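Local coordinates for protein collectin placenta 1 (Mus musculus, PDB 2OX9) that binds the leukocyte cell-surface glycan Lewis(x) through the calcium-dependent C-type carbohydrate-recognition domain of a scavenger receptor, at residues A[16-21]-A[124-129]; A[41-46]-A[62-67]; A[90-95]-A[114-119]. All blocks are in the same frame, centred on the assembly; numbering follows the deposited sequence.

Contact 1: residues A[16-21]-A[124-129]. With CA (calcium ion), chain L.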
loop_
_atom_site.group_PDB
_atom_site.type_symbol
_atom_site.label_atom_id
_atom_site.label_comp_id
_atom_site.label_asym_id
_atom_site.label_seq_id
_atom_site.Cartn_x
_atom_site.Cartn_y
_atom_site.Cartn_z
ATOM N N CYS A 16 14.624 1.259 -1.441
ATOM C CA CYS A 16 14.333 1.238 -2.869
ATOM C C CYS A 16 12.867 0.899 -3.049
ATOM O O CYS A 16 12.349 -0.014 -2.401
ATOM C CB CYS A 16 15.176 0.189 -3.586
ATOM S SG CYS A 16 16.959 0.508 -3.482
ATOM N N TYR A 17 12.209 1.624 -3.948
ATOM C CA TYR A 17 10.793 1.416 -4.190
ATOM C C TYR A 17 10.503 1.145 -5.646
ATOM O O TYR A 17 11.179 1.669 -6.538
ATOM C CB TYR A 17 9.994 2.650 -3.767
ATOM C CG TYR A 17 10.231 3.087 -2.340
ATOM C CD1 TYR A 17 11.423 3.699 -1.968
ATOM C CD2 TYR A 17 9.257 2.889 -1.362
ATOM C CE1 TYR A 17 11.644 4.109 -0.657
ATOM C CE2 TYR A 17 9.466 3.296 -0.047
ATOM C CZ TYR A 17 10.663 3.906 0.297
ATOM O OH TYR A 17 10.870 4.322 1.591
ATOM N N TYR A 18 9.482 0.326 -5.868
ATOM C CA TYR A 18 9.045 -0.025 -7.205
ATOM C C TYR A 18 7.583 0.388 -7.353
ATOM O O TYR A 18 6.704 -0.135 -6.661
ATOM C CB TYR A 18 9.188 -1.535 -7.433
ATOM C CG TYR A 18 8.654 -1.989 -8.775
ATOM C CD1 TYR A 18 9.249 -1.560 -9.961
ATOM C CD2 TYR A 18 7.538 -2.824 -8.862
ATOM C CE1 TYR A 18 8.746 -1.947 -11.200
ATOM C CE2 TYR A 18 7.026 -3.220 -10.101
ATOM C CZ TYR A 18 7.636 -2.776 -11.264
ATOM O OH TYR A 18 7.144 -3.159 -12.498
ATOM N N PHE A 19 7.329 1.341 -8.243
ATOM C CA PHE A 19 5.971 1.805 -8.493
ATOM C C PHE A 19 5.497 1.039 -9.725
ATOM O O PHE A 19 5.836 1.370 -10.860
ATOM C CB PHE A 19 5.981 3.316 -8.712
ATOM C CG PHE A 19 6.472 4.082 -7.522
ATOM C CD1 PHE A 19 7.831 4.339 -7.353
ATOM C CD2 PHE A 19 5.582 4.514 -6.550
ATOM C CE1 PHE A 19 8.298 5.015 -6.232
ATOM C CE2 PHE A 19 6.032 5.194 -5.423
ATOM C CZ PHE A 19 7.401 5.445 -5.262
ATOM N N SER A 20 4.729 -0.014 -9.468
ATOM C CA SER A 20 4.248 -0.924 -10.496
ATOM C C SER A 20 3.486 -0.389 -11.695
ATOM O O SER A 20 2.791 0.622 -11.632
ATOM C CB SER A 20 3.385 -2.010 -9.856
ATOM O OG SER A 20 2.034 -1.590 -9.786
ATOM N N LEU A 21 3.652 -1.105 -12.801
ATOM C CA LEU A 21 2.941 -0.822 -14.028
ATOM C C LEU A 21 1.948 -1.976 -14.065
ATOM O O LEU A 21 0.974 -1.961 -14.817
ATOM C CB LEU A 21 3.874 -0.884 -15.233
ATOM C CG LEU A 21 4.889 0.257 -15.314
ATOM C CD1 LEU A 21 5.647 0.159 -16.632
ATOM C CD2 LEU A 21 4.171 1.594 -15.212
ATOM N N ASN A 124 -5.595 -3.101 -8.530
ATOM C CA ASN A 124 -4.869 -1.835 -8.358
ATOM C C ASN A 124 -3.390 -1.976 -8.712
ATOM O O ASN A 124 -2.883 -3.084 -8.836
ATOM C CB ASN A 124 -4.920 -1.391 -6.893
ATOM C CG ASN A 124 -6.230 -0.748 -6.515
ATOM O OD1 ASN A 124 -6.638 -0.780 -5.352
ATOM N ND2 ASN A 124 -6.887 -0.137 -7.486
ATOM N N ASN A 125 -2.705 -0.846 -8.883
ATOM C CA ASN A 125 -1.266 -0.881 -9.116
ATOM C C ASN A 125 -0.753 -1.059 -7.691
ATOM O O ASN A 125 -1.555 -1.185 -6.757
ATOM C CB ASN A 125 -0.749 0.443 -9.694
ATOM C CG ASN A 125 -1.001 0.567 -11.178
ATOM O OD1 ASN A 125 -2.141 0.614 -11.618
ATOM N ND2 ASN A 125 0.071 0.611 -11.961
ATOM N N PHE A 126 0.560 -1.075 -7.501
ATOM C CA PHE A 126 1.080 -1.258 -6.161
ATOM C C PHE A 126 2.494 -0.719 -5.998
ATOM O O PHE A 126 3.119 -0.268 -6.962
ATOM C CB PHE A 126 1.033 -2.753 -5.787
ATOM C CG PHE A 126 1.761 -3.649 -6.751
ATOM C CD1 PHE A 126 3.116 -3.922 -6.589
ATOM C CD2 PHE A 126 1.083 -4.240 -7.819
ATOM C CE1 PHE A 126 3.785 -4.775 -7.478
ATOM C CE2 PHE A 126 1.739 -5.088 -8.706
ATOM C CZ PHE A 126 3.094 -5.358 -8.534
ATOM N N ILE A 127 2.993 -0.764 -4.770
ATOM C CA ILE A 127 4.334 -0.263 -4.494
ATOM C C ILE A 127 5.109 -1.251 -3.632
ATOM O O ILE A 127 4.637 -1.642 -2.570
ATOM C CB ILE A 127 4.283 1.076 -3.719
ATOM C CG1 ILE A 127 3.402 2.087 -4.459
ATOM C CG2 ILE A 127 5.702 1.628 -3.554
ATOM C CD1 ILE A 127 3.114 3.320 -3.646
ATOM N N CYS A 128 6.294 -1.644 -4.089
ATOM C CA CYS A 128 7.144 -2.550 -3.328
ATOM C C CYS A 128 8.252 -1.747 -2.667
ATOM O O CYS A 128 8.682 -0.711 -3.186
ATOM C CB CYS A 128 7.806 -3.606 -4.212
ATOM S SG CYS A 128 6.729 -4.729 -5.150
ATOM N N GLU A 129 8.726 -2.239 -1.528
ATOM C CA GLU A 129 9.783 -1.565 -0.803
ATOM C C GLU A 129 10.822 -2.568 -0.301
ATOM O O GLU A 129 10.491 -3.680 0.118
ATOM C CB GLU A 129 9.195 -0.788 0.383
ATOM C CG GLU A 129 10.246 -0.204 1.313
ATOM C CD GLU A 129 9.660 0.560 2.494
ATOM O OE1 GLU A 129 8.490 0.319 2.873
ATOM O OE2 GLU A 129 10.382 1.396 3.058
HETATM CA CA CA L . 8.813 2.281 4.748
HETATM O O HOH W 1 10.779 2.868 5.644
HETATM O O HOH W 2 9.139 0.323 6.047
#
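Strands 16-19 and 125-129 run antiparallel, their axes 4.6 Å apart at closest, with Tyr-18 and Cys-128 as the hydrogen-bonded pair between the non-hydrogen-bonded pairs Tyr-17/Glu-129 and Phe-19/Ile-127. Beyond them Ser-20 takes over: its N donates to Phe-126 O, and a chi1 of 89°, which tucks OG over its own main chain, turns it to Phe-126 N at 2.8 Å. OG is also hydrogen-bonded to Glu-22 O. Ser-20 CB lies over the centre of the Phe-126 ring, a CH-pi contact 3.5 Å from the centroid. Asn-125 ND2 adds a bond to Ser-20 O, which lies in the Asn-125 amide plane. Phe-19 and Ile-127 meet through CD2 and CG1, 3.9 Å apart. On the same face Tyr-17 and the extended Glu-129 lie side by side, ring and carboxylate planes 26° apart; Tyr-17 OH is hydrogen-bonded to Glu-48. Glu-129 grips a calcium ion with both carboxylate oxygens, OE1 at 2.7 Å and OE2 at 2.5 Å, and OE2 is also hydrogen-bonded to Lys-15. Cys-128 is disulfide-bonded to Cys-33. Such strand pairing brings the two ends of the domain together, as in the double-loop C-type lectin fold.

Contact 2: residues A[41-46]-A[62-67]. With CA (calcium ion), chain L.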
loop_
_atom_site.group_PDB
_atom_site.type_symbol
_atom_site.label_atom_id
_atom_site.label_comp_id
_atom_site.label_asym_id
_atom_site.label_seq_id
_atom_site.Cartn_x
_atom_site.Cartn_y
_atom_site.Cartn_z
ATOM N N VAL A 41 4.757 -1.748 0.166
ATOM C CA VAL A 41 5.216 -0.601 0.943
ATOM C C VAL A 41 4.589 -0.304 2.317
ATOM O O VAL A 41 3.360 -0.338 2.500
ATOM C CB VAL A 41 5.134 0.704 0.073
ATOM C CG1 VAL A 41 3.688 1.224 0.030
ATOM C CG2 VAL A 41 6.077 1.755 0.627
ATOM N N PHE A 42 5.459 -0.031 3.283
ATOM C CA PHE A 42 5.049 0.354 4.637
ATOM C C PHE A 42 5.374 1.845 4.708
ATOM O O PHE A 42 6.529 2.238 4.577
ATOM C CB PHE A 42 5.868 -0.373 5.714
ATOM C CG PHE A 42 5.706 -1.872 5.713
ATOM C CD1 PHE A 42 6.559 -2.667 6.479
ATOM C CD2 PHE A 42 4.721 -2.490 4.950
ATOM C CE1 PHE A 42 6.438 -4.045 6.483
ATOM C CE2 PHE A 42 4.591 -3.878 4.949
ATOM C CZ PHE A 42 5.457 -4.656 5.720
ATOM N N ILE A 43 4.362 2.674 4.913
ATOM C CA ILE A 43 4.584 4.118 4.974
ATOM C C ILE A 43 4.635 4.524 6.445
ATOM O O ILE A 43 3.603 4.597 7.108
ATOM C CB ILE A 43 3.455 4.858 4.234
ATOM C CG1 ILE A 43 3.348 4.312 2.802
ATOM C CG2 ILE A 43 3.731 6.363 4.211
ATOM C CD1 ILE A 43 2.210 4.909 1.993
ATOM N N ASN A 44 5.847 4.792 6.935
ATOM C CA ASN A 44 6.076 5.124 8.339
ATOM C C ASN A 44 6.218 6.598 8.727
ATOM O O ASN A 44 6.397 6.898 9.905
ATOM C CB ASN A 44 7.327 4.390 8.838
ATOM C CG ASN A 44 7.456 2.988 8.271
ATOM O OD1 ASN A 44 7.911 2.792 7.136
ATOM N ND2 ASN A 44 7.049 2.002 9.058
ATOM N N SER A 45 6.153 7.515 7.770
ATOM C CA SER A 45 6.308 8.928 8.109
ATOM C C SER A 45 5.731 9.853 7.051
ATOM O O SER A 45 5.466 9.427 5.925
ATOM C CB SER A 45 7.789 9.250 8.299
ATOM O OG SER A 45 8.500 9.120 7.077
ATOM N N ARG A 46 5.546 11.125 7.404
ATOM C CA ARG A 46 5.003 12.074 6.442
ATOM C C ARG A 46 5.993 12.329 5.300
ATOM O O ARG A 46 5.580 12.584 4.172
ATOM C CB ARG A 46 4.631 13.400 7.119
ATOM C CG ARG A 46 5.766 14.081 7.858
ATOM C CD ARG A 46 5.331 15.449 8.378
ATOM N NE ARG A 46 6.392 16.114 9.132
ATOM C CZ ARG A 46 6.329 17.376 9.551
ATOM N NH1 ARG A 46 5.255 18.112 9.285
ATOM N NH2 ARG A 46 7.340 17.906 10.232
ATOM N N HIS A 62 -2.826 2.708 -5.685
ATOM C CA HIS A 62 -1.675 1.863 -5.373
ATOM C C HIS A 62 -1.788 1.142 -4.043
ATOM O O HIS A 62 -1.886 1.776 -2.997
ATOM C CB HIS A 62 -0.387 2.688 -5.345
ATOM C CG HIS A 62 0.093 3.122 -6.692
ATOM N ND1 HIS A 62 -0.435 4.208 -7.356
ATOM C CD2 HIS A 62 1.046 2.607 -7.506
ATOM C CE1 HIS A 62 0.171 4.343 -8.522
ATOM N NE2 HIS A 62 1.073 3.384 -8.638
ATOM N N TRP A 63 -1.756 -0.184 -4.088
ATOM C CA TRP A 63 -1.822 -0.991 -2.870
ATOM C C TRP A 63 -0.608 -0.686 -1.976
ATOM O O TRP A 63 0.500 -0.488 -2.484
ATOM C CB TRP A 63 -1.748 -2.479 -3.216
ATOM C CG TRP A 63 -2.955 -3.094 -3.846
ATOM C CD1 TRP A 63 -2.975 -3.878 -4.968
ATOM C CD2 TRP A 63 -4.296 -3.110 -3.323
ATOM N NE1 TRP A 63 -4.239 -4.388 -5.168
ATOM C CE2 TRP A 63 -5.067 -3.935 -4.177
ATOM C CE3 TRP A 63 -4.914 -2.517 -2.215
ATOM C CZ2 TRP A 63 -6.433 -4.181 -3.956
ATOM C CZ3 TRP A 63 -6.273 -2.762 -1.992
ATOM C CH2 TRP A 63 -7.015 -3.588 -2.862
ATOM N N ILE A 64 -0.816 -0.640 -0.661
ATOM C CA ILE A 64 0.289 -0.468 0.285
ATOM C C ILE A 64 0.150 -1.666 1.243
ATOM O O ILE A 64 -0.905 -2.286 1.295
ATOM C CB ILE A 64 0.243 0.882 1.065
ATOM C CG1 ILE A 64 -1.032 0.991 1.897
ATOM C CG2 ILE A 64 0.367 2.057 0.079
ATOM C CD1 ILE A 64 -1.034 2.201 2.824
ATOM N N GLY A 65 1.205 -2.000 1.981
ATOM C CA GLY A 65 1.156 -3.174 2.850
ATOM C C GLY A 65 0.399 -3.057 4.161
ATOM O O GLY A 65 0.945 -3.389 5.220
ATOM N N LEU A 66 -0.860 -2.631 4.083
ATOM C CA LEU A 66 -1.701 -2.427 5.261
ATOM C C LEU A 66 -3.065 -3.099 5.124
ATOM O O LEU A 66 -3.753 -2.900 4.121
ATOM C CB LEU A 66 -1.924 -0.928 5.459
ATOM C CG LEU A 66 -2.571 -0.507 6.767
ATOM C CD1 LEU A 66 -1.535 -0.691 7.864
ATOM C CD2 LEU A 66 -3.025 0.949 6.717
ATOM N N THR A 67 -3.472 -3.867 6.135
ATOM C CA THR A 67 -4.773 -4.541 6.097
ATOM C C THR A 67 -5.367 -4.681 7.494
ATOM O O THR A 67 -4.673 -4.492 8.505
ATOM C CB THR A 67 -4.686 -5.980 5.522
ATOM O OG1 THR A 67 -4.066 -6.839 6.483
ATOM C CG2 THR A 67 -3.881 -6.017 4.238
HETATM CA CA CA L . 8.813 2.281 4.748
HETATM O O HOH W 1 10.779 2.868 5.644
HETATM O O HOH W 2 9.139 0.323 6.047
#
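A calcium site remote from the bound sugar borders this contact, where the loop between strand 39-40 and helix 46-54 lies against the chain leaving strand 62-64. Phe-42 O binds the ion at 2.3 Å and Asn-44 OD1 at 2.6 Å; two waters, Glu-48 and Glu-129 complete the shell. The two protein oxygens from the loop are thus drawn close together by the metal they share.

Across the contact the polar link is a single backbone hydrogen bond, Gly-65 N to Val-41 O, 2.8 Å long and with the donor tilted 29° from the carbonyl plane. Gly-65 is the centre of an inverse gamma turn, in which Leu-66 N bonds back to Ile-64 O. In this C-type lectin fold it turns the chain from strand 62-64 of the main sheet into strand 66-67 of the small two-stranded sheet with 76-77. The end of the Phe-42 ring comes back to the turn obliquely, with CE2 3.7 Å from Gly-65 O, and so packs close against the glycine backbone.

Next to the turn, Val-41 and Ile-64 pack tightly, CG1 of the valine being 3.4 Å from CG2 of the isoleucine. A chi1 of 79° leaves Val-41 CG1 flanked by both main-chain neighbours of its CA and directs that methyl at Ile-64. The same Ile-64 CG2 receives Ile-43 CD1 at 3.9 Å, the two side chains crossing at about a right angle. Ile-52 of helix 46-54 covers Val-41 and Ile-43, while Leu-109 of strand 106-109 touches Ile-43 and Ile-64.

Contact 3: residues A[90-95]-A[114-119]. With CA (calcium ion), chain J; CA (calcium ion), chain I; GAL (beta-D-galactopyranose), chain E; FUC (alpha-L-fucopyranose), chain B.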
loop_
_atom_site.group_PDB
_atom_site.type_symbol
_atom_site.label_atom_id
_atom_site.label_comp_id
_atom_site.label_asym_id
_atom_site.label_seq_id
_atom_site.Cartn_x
_atom_site.Cartn_y
_atom_site.Cartn_z
ATOM N N ALA A 90 -10.568 11.700 4.857
ATOM C CA ALA A 90 -11.626 11.881 5.845
ATOM C C ALA A 90 -12.823 10.996 5.509
ATOM O O ALA A 90 -13.295 10.982 4.373
ATOM C CB ALA A 90 -12.051 13.351 5.889
ATOM N N GLY A 91 -13.316 10.260 6.499
ATOM C CA GLY A 91 -14.449 9.382 6.265
ATOM C C GLY A 91 -14.009 7.942 6.073
ATOM O O GLY A 91 -14.799 7.012 6.235
ATOM N N GLN A 92 -12.742 7.763 5.717
ATOM C CA GLN A 92 -12.174 6.432 5.520
ATOM C C GLN A 92 -11.371 6.047 6.759
ATOM O O GLN A 92 -10.875 6.917 7.469
ATOM C CB GLN A 92 -11.255 6.428 4.300
ATOM C CG GLN A 92 -11.967 6.738 3.014
ATOM C CD GLN A 92 -13.220 5.908 2.852
ATOM O OE1 GLN A 92 -13.164 4.680 2.835
ATOM N NE2 GLN A 92 -14.364 6.579 2.735
ATOM N N PRO A 93 -11.243 4.735 7.045
ATOM C CA PRO A 93 -11.788 3.584 6.312
ATOM C C PRO A 93 -13.275 3.408 6.598
ATOM O O PRO A 93 -13.714 3.596 7.727
ATOM C CB PRO A 93 -10.945 2.416 6.827
ATOM C CG PRO A 93 -10.614 2.833 8.230
ATOM C CD PRO A 93 -10.292 4.294 8.087
ATOM N N ASP A 94 -14.051 3.051 5.581
ATOM C CA ASP A 94 -15.488 2.901 5.784
ATOM C C ASP A 94 -16.007 1.467 5.706
ATOM O O ASP A 94 -17.190 1.225 5.946
ATOM C CB ASP A 94 -16.248 3.785 4.788
ATOM C CG ASP A 94 -15.974 3.414 3.342
ATOM O OD1 ASP A 94 -15.103 2.554 3.096
ATOM O OD2 ASP A 94 -16.634 3.987 2.445
ATOM N N ASN A 95 -15.126 0.526 5.368
ATOM C CA ASN A 95 -15.487 -0.891 5.269
ATOM C C ASN A 95 -16.765 -1.078 4.442
ATOM O O ASN A 95 -17.651 -1.848 4.805
ATOM C CB ASN A 95 -15.681 -1.470 6.677
ATOM C CG ASN A 95 -15.380 -2.959 6.749
ATOM O OD1 ASN A 95 -14.355 -3.426 6.243
ATOM N ND2 ASN A 95 -16.264 -3.709 7.395
ATOM N N GLN A 114 -3.857 10.249 -0.394
ATOM C CA GLN A 114 -4.605 9.816 0.793
ATOM C C GLN A 114 -4.908 8.322 0.742
ATOM O O GLN A 114 -4.899 7.713 -0.327
ATOM C CB GLN A 114 -5.910 10.594 0.933
ATOM C CG GLN A 114 -5.760 12.095 0.826
ATOM C CD GLN A 114 -7.020 12.823 1.253
ATOM O OE1 GLN A 114 -7.168 13.191 2.417
ATOM N NE2 GLN A 114 -7.944 13.015 0.314
ATOM N N TRP A 115 -5.189 7.735 1.902
ATOM C CA TRP A 115 -5.471 6.305 1.960
ATOM C C TRP A 115 -6.954 5.993 1.964
ATOM O O TRP A 115 -7.783 6.762 2.460
ATOM C CB TRP A 115 -4.838 5.671 3.201
ATOM C CG TRP A 115 -3.363 5.936 3.382
ATOM C CD1 TRP A 115 -2.529 6.594 2.524
ATOM C CD2 TRP A 115 -2.561 5.549 4.503
ATOM N NE1 TRP A 115 -1.262 6.643 3.041
ATOM C CE2 TRP A 115 -1.251 6.008 4.256
ATOM C CE3 TRP A 115 -2.825 4.859 5.696
ATOM C CZ2 TRP A 115 -0.203 5.802 5.157
ATOM C CZ3 TRP A 115 -1.785 4.653 6.593
ATOM C CH2 TRP A 115 -0.486 5.125 6.317
ATOM N N ASN A 116 -7.276 4.848 1.392
ATOM C CA ASN A 116 -8.639 4.373 1.329
ATOM C C ASN A 116 -8.622 2.861 1.461
ATOM O O ASN A 116 -7.664 2.213 1.042
ATOM C CB ASN A 116 -9.280 4.749 0.005
ATOM C CG ASN A 116 -10.590 4.038 -0.212
ATOM O OD1 ASN A 116 -11.474 4.082 0.643
ATOM N ND2 ASN A 116 -10.727 3.378 -1.355
ATOM N N ASP A 117 -9.670 2.300 2.054
ATOM C CA ASP A 117 -9.753 0.859 2.194
ATOM C C ASP A 117 -10.558 0.322 1.017
ATOM O O ASP A 117 -11.601 0.881 0.662
ATOM C CB ASP A 117 -10.393 0.485 3.546
ATOM C CG ASP A 117 -11.747 1.156 3.777
ATOM O OD1 ASP A 117 -11.990 2.251 3.231
ATOM O OD2 ASP A 117 -12.567 0.588 4.533
ATOM N N PHE A 118 -10.042 -0.727 0.380
ATOM C CA PHE A 118 -10.710 -1.350 -0.765
ATOM C C PHE A 118 -10.999 -2.816 -0.443
ATOM O O PHE A 118 -10.427 -3.381 0.491
ATOM C CB PHE A 118 -9.821 -1.380 -2.015
ATOM C CG PHE A 118 -9.317 -0.043 -2.474
ATOM C CD1 PHE A 118 -8.209 0.539 -1.878
ATOM C CD2 PHE A 118 -9.901 0.589 -3.570
ATOM C CE1 PHE A 118 -7.679 1.732 -2.371
ATOM C CE2 PHE A 118 -9.380 1.780 -4.068
ATOM C CZ PHE A 118 -8.265 2.350 -3.466
ATOM N N GLN A 119 -11.864 -3.428 -1.247
ATOM C CA GLN A 119 -12.173 -4.840 -1.097
ATOM C C GLN A 119 -10.881 -5.429 -1.654
ATOM O O GLN A 119 -10.353 -4.928 -2.643
ATOM C CB GLN A 119 -13.374 -5.208 -1.969
ATOM C CG GLN A 119 -14.140 -6.441 -1.513
ATOM C CD GLN A 119 -15.468 -6.590 -2.241
ATOM O OE1 GLN A 119 -16.296 -5.674 -2.240
ATOM N NE2 GLN A 119 -15.677 -7.745 -2.871
HETATM CA CA CA J . -13.170 2.614 1.532
HETATM CA CA CA I . -12.035 -3.589 7.040
HETATM C C1 GAL E . -15.183 4.444 -3.197
HETATM C C2 GAL E . -14.035 3.743 -2.477
HETATM C C3 GAL E . -14.574 2.684 -1.513
HETATM C C4 GAL E . -15.635 3.281 -0.583
HETATM C C5 GAL E . -16.707 4.025 -1.395
HETATM C C6 GAL E . -17.705 4.748 -0.510
HETATM O O2 GAL E . -13.188 3.124 -3.431
HETATM O O3 GAL E . -13.503 2.177 -0.735
HETATM O O4 GAL E . -15.019 4.171 0.331
HETATM O O5 GAL E . -16.090 5.020 -2.243
HETATM O O6 GAL E . -18.851 5.146 -1.249
HETATM C C1 FUC B . -15.271 8.962 -3.070
HETATM C C2 FUC B . -16.105 9.673 -1.997
HETATM C C3 FUC B . -16.351 8.741 -0.814
HETATM C C4 FUC B . -15.021 8.210 -0.281
HETATM C C5 FUC B . -14.253 7.516 -1.407
HETATM C C6 FUC B . -12.878 7.039 -0.960
HETATM O O2 FUC B . -17.353 10.071 -2.546
HETATM O O3 FUC B . -17.044 9.437 0.208
HETATM O O4 FUC B . -14.248 9.286 0.230
HETATM O O5 FUC B . -14.058 8.432 -2.511
HETATM O O HOH W 3 -9.231 14.050 3.820
HETATM O O HOH W 4 -12.616 -1.036 6.705
#
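Gln-92 and Asp-94 meet Asn-116 and Asp-117 around a calcium ion, and here the contact is tight. Asp-117 holds the metal twice, through OD1 at 2.1 Å and its backbone O at 2.5 Å; Asp-94 OD1 and Asn-116 OD1 join it, with Gln-92 and Glu-104 completing the protein ligands. The Asp-94 and Asp-117 carboxylates, their planes 55° apart, bring negative oxygens close together, a crowding that the ion probably offsets.

The second oxygen of Asp-117 secures the loop: OD2 accepts Asn-95 N at 2.7 Å on its syn lone pair, while OD1 takes a weak bond from Asp-94 N. OD2 also accepts from a water on a second calcium ion, which Asn-95 OD1 binds at 2.5 Å. Setting Asp-117 CG between the backbone N and the carbonyl carbon (chi1 54°) lets this carboxylate face both metal and loop.

Gln-92, cis Pro-93 and Asp-94 form the QPD motif of galactose-type C-type lectins, and Trp-115, Asn-116 and Asp-117 the WND motif, at the primary sugar site. Galactose enters the calcium shell through O3 at 2.3 Å and O4 at 2.7 Å, and Asn-116 ND2 donates to O3.

Fucose lies beside Gln-92 and is hydrogen-bonded to Lys-89. At the start of the segment, before Gln-92, the contact loosens: exposed Ala-90 reaches Gln-114 through a water that accepts from Ala-90 N and donates to Gln-114 OE1.

Overall arrangement
Contacts 1 and 2 are buried and share the main sheet, in which strands 125-131 and 62-64 are neighbours; Ile-127 O probably bonds to Val-41 N and Asn-125 O to Trp-63 N. They also supply ligands to the same calcium ion, from a strand and a loop respectively. Contact 3 reaches that sheet through strand 115-118, but lies about 20 Å from contact 1, centre to centre, and is only partly buried. Trp-63 packing on Phe-118, and Ile-43 on Trp-115, join it to contact 2. Strand pairing dominates contact 1, aliphatic packing and a glycine turn contact 2, and carboxylates contact 3. All three hold calcium, but only in contact 3 does the ion carry sugar.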